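PDB 1L1Q: adenine phosphoribosyltransferase from Giardia intestinalis, which catalyses the transfer of a phosphoribosyl group from PRPP to adenine, giving AMP and pyrophosphate in purine salvage. Local coordinates for residues A[92-96]-A[138-143]. Sequence-based numbering, arbitrary orientation.
Sequences VCKCT and ELCETA
L139 reaches across to the strand 92-96 with one branch of its isobutyl group: CD2 ends against the backbone between C93 and C95, 3.4 Å from C93 O and 3.5 Å from K94 C. The cysteines on either side of K94 both turn their CB atoms toward the helix and flank this methyl; C93 CB lies 4.0 Å from L139 CD2, and C95 CB packs 3.9 Å from L139 CG. Their sulfurs part company, because the first torsions differ. C95 SG stands anti to its own N (chi1 -178°) and meets the carboxylate of E138, 3.1 Å from OE2, whereas C93 SG, anti to the carbonyl carbon, turns to A143 at the end of the segment. In the alpha/beta phosphoribosyltransferase fold of this enzyme, helix 131-142 packs here on strand 92-99, next to the edge strand 102-103 of the mixed sheet; helix residues 138-142 run at 146° to strand residues 92-96, nearer antiparallel than parallel, and I107 of the adjoining strand 105-110 also touches L139. E138 extends its chain beyond CG, and its other oxygen, OE1, makes a salt bridge to K170, which probably steadies the carboxylate beside the thiol. T142 OG1 faces C93 CB at 3.9 Å and is held by a 2.6 Å hydrogen bond to L139 O, tilted 27° from the carbonyl plane; A143 N binds this oxygen from the same face.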
ATOM      1  N   VAL A  92      10.346 -11.046 -13.842  1.00 29.88           N
ATOM      2  CA  VAL A  92      10.806 -10.310 -12.683  1.00 31.31           C
ATOM      3  C   VAL A  92      12.310 -10.390 -12.418  1.00 32.30           C
ATOM      4  O   VAL A  92      12.981 -11.327 -12.848  1.00 31.36           O
ATOM      5  CB  VAL A  92      10.060 -10.836 -11.437  1.00 31.61           C
ATOM      6  CG1 VAL A  92      10.666 -10.281 -10.186  1.00 34.50           C
ATOM      7  CG2 VAL A  92       8.587 -10.483 -11.525  1.00 31.90           C
ATOM      8  N   CYS A  93      12.830  -9.380 -11.723  1.00 33.81           N
ATOM      9  CA  CYS A  93      14.237  -9.346 -11.327  1.00 35.97           C
ATOM     10  C   CYS A  93      14.188  -9.656  -9.837  1.00 36.19           C
ATOM     11  O   CYS A  93      13.295  -9.185  -9.135  1.00 32.07           O
ATOM     12  CB  CYS A  93      14.850  -7.959 -11.551  1.00 38.68           C
ATOM     13  SG  CYS A  93      15.156  -7.535 -13.287  1.00 47.30           S
ATOM     14  N   LYS A  94      15.138 -10.446  -9.350  1.00 38.52           N
ATOM     15  CA  LYS A  94      15.143 -10.822  -7.939  1.00 41.76           C
ATOM     16  C   LYS A  94      16.453 -10.552  -7.212  1.00 42.91           C
ATOM     17  O   LYS A  94      17.493 -10.351  -7.834  1.00 43.26           O
ATOM     18  CB  LYS A  94      14.778 -12.305  -7.797  1.00 42.51           C
ATOM     19  CG  LYS A  94      15.506 -13.220  -8.771  1.00 44.98           C
ATOM     20  CD  LYS A  94      14.829 -13.248 -10.141  1.00 47.30           C
ATOM     21  CE  LYS A  94      15.676 -13.974 -11.190  1.00 47.24           C
ATOM     22  NZ  LYS A  94      16.937 -13.236 -11.509  1.00 47.17           N
ATOM     23  N   CYS A  95      16.381 -10.544  -5.883  1.00 45.43           N
ATOM     24  CA  CYS A  95      17.542 -10.312  -5.025  1.00 46.87           C
ATOM     25  C   CYS A  95      17.201 -10.785  -3.610  1.00 47.54           C
ATOM     26  O   CYS A  95      16.065 -10.634  -3.162  1.00 48.34           O
ATOM     27  CB  CYS A  95      17.899  -8.823  -5.015  1.00 46.77           C
ATOM     28  SG  CYS A  95      19.361  -8.388  -4.036  1.00 49.45           S
ATOM     29  N   THR A  96      18.180 -11.364  -2.917  1.00 49.12           N
ATOM     30  CA  THR A  96      17.978 -11.870  -1.555  1.00 49.09           C
ATOM     31  C   THR A  96      18.766 -11.070  -0.507  1.00 48.96           C
ATOM     32  O   THR A  96      19.956 -10.806  -0.688  1.00 48.63           O
ATOM     33  CB  THR A  96      18.374 -13.356  -1.473  1.00 49.20           C
ATOM     34  OG1 THR A  96      18.934 -13.770  -2.727  1.00 48.62           O
ATOM     35  CG2 THR A  96      17.156 -14.213  -1.174  1.00 50.27           C
ATOM     36  N   GLU A 138      19.811  -2.338  -5.376  1.00 32.99           N
ATOM     37  CA  GLU A 138      20.401  -3.351  -6.232  1.00 34.29           C
ATOM     38  C   GLU A 138      19.401  -3.807  -7.282  1.00 33.67           C
ATOM     39  O   GLU A 138      19.725  -3.862  -8.468  1.00 32.85           O
ATOM     40  CB  GLU A 138      20.875  -4.541  -5.389  1.00 37.45           C
ATOM     41  CG  GLU A 138      22.001  -4.177  -4.425  1.00 42.62           C
ATOM     42  CD  GLU A 138      22.384  -5.313  -3.482  1.00 46.77           C
ATOM     43  OE1 GLU A 138      23.351  -5.131  -2.708  1.00 46.57           O
ATOM     44  OE2 GLU A 138      21.720  -6.378  -3.509  1.00 47.80           O
ATOM     45  N   LEU A 139      18.183  -4.123  -6.848  1.00 32.72           N
ATOM     46  CA  LEU A 139      17.143  -4.566  -7.771  1.00 31.62           C
ATOM     47  C   LEU A 139      16.878  -3.534  -8.858  1.00 31.43           C
ATOM     48  O   LEU A 139      16.777  -3.874 -10.039  1.00 31.59           O
ATOM     49  CB  LEU A 139      15.830  -4.834  -7.035  1.00 32.41           C
ATOM     50  CG  LEU A 139      15.461  -6.250  -6.595  1.00 33.54           C
ATOM     51  CD1 LEU A 139      14.015  -6.251  -6.142  1.00 32.53           C
ATOM     52  CD2 LEU A 139      15.634  -7.230  -7.744  1.00 33.93           C
ATOM     53  N   CYS A 140      16.738  -2.275  -8.457  1.00 29.47           N
ATOM     54  CA  CYS A 140      16.475  -1.215  -9.418  1.00 28.13           C
ATOM     55  C   CYS A 140      17.598  -1.139 -10.441  1.00 28.41           C
ATOM     56  O   CYS A 140      17.359  -0.995 -11.638  1.00 26.77           O
ATOM     57  CB  CYS A 140      16.326   0.133  -8.702  1.00 28.01           C
ATOM     58  SG  CYS A 140      14.814   0.287  -7.718  1.00 25.66           S
ATOM     59  N   GLU A 141      18.830  -1.249  -9.965  1.00 29.36           N
ATOM     60  CA  GLU A 141      19.970  -1.187 -10.865  1.00 29.43           C
ATOM     61  C   GLU A 141      20.023  -2.390 -11.810  1.00 29.54           C
ATOM     62  O   GLU A 141      20.371  -2.240 -12.986  1.00 29.95           O
ATOM     63  CB  GLU A 141      21.260  -1.028 -10.052  1.00 30.99           C
ATOM     64  CG  GLU A 141      21.304   0.322  -9.336  1.00 31.24           C
ATOM     65  CD  GLU A 141      22.489   0.502  -8.393  1.00 35.61           C
ATOM     66  OE1 GLU A 141      22.719   1.653  -7.955  1.00 35.31           O
ATOM     67  OE2 GLU A 141      23.183  -0.491  -8.085  1.00 34.08           O
ATOM     68  N   THR A 142      19.663  -3.576 -11.326  1.00 27.90           N
ATOM     69  CA  THR A 142      19.679  -4.743 -12.200  1.00 29.44           C
ATOM     70  C   THR A 142      18.610  -4.596 -13.283  1.00 29.32           C
ATOM     71  O   THR A 142      18.767  -5.113 -14.389  1.00 28.11           O
ATOM     72  CB  THR A 142      19.433  -6.048 -11.429  1.00 30.64           C
ATOM     73  OG1 THR A 142      18.165  -5.982 -10.777  1.00 35.22           O
ATOM     74  CG2 THR A 142      20.520  -6.266 -10.385  1.00 28.64           C
ATOM     75  N   ALA A 143      17.529  -3.879 -12.962  1.00 28.61           N
ATOM     76  CA  ALA A 143      16.434  -3.644 -13.907  1.00 26.61           C
ATOM     77  C   ALA A 143      16.815  -2.577 -14.927  1.00 27.49           C
ATOM     78  O   ALA A 143      16.068  -2.315 -15.888  1.00 27.17           O
ATOM     79  CB  ALA A 143      15.173  -3.213 -13.161  1.00 26.84           C
TER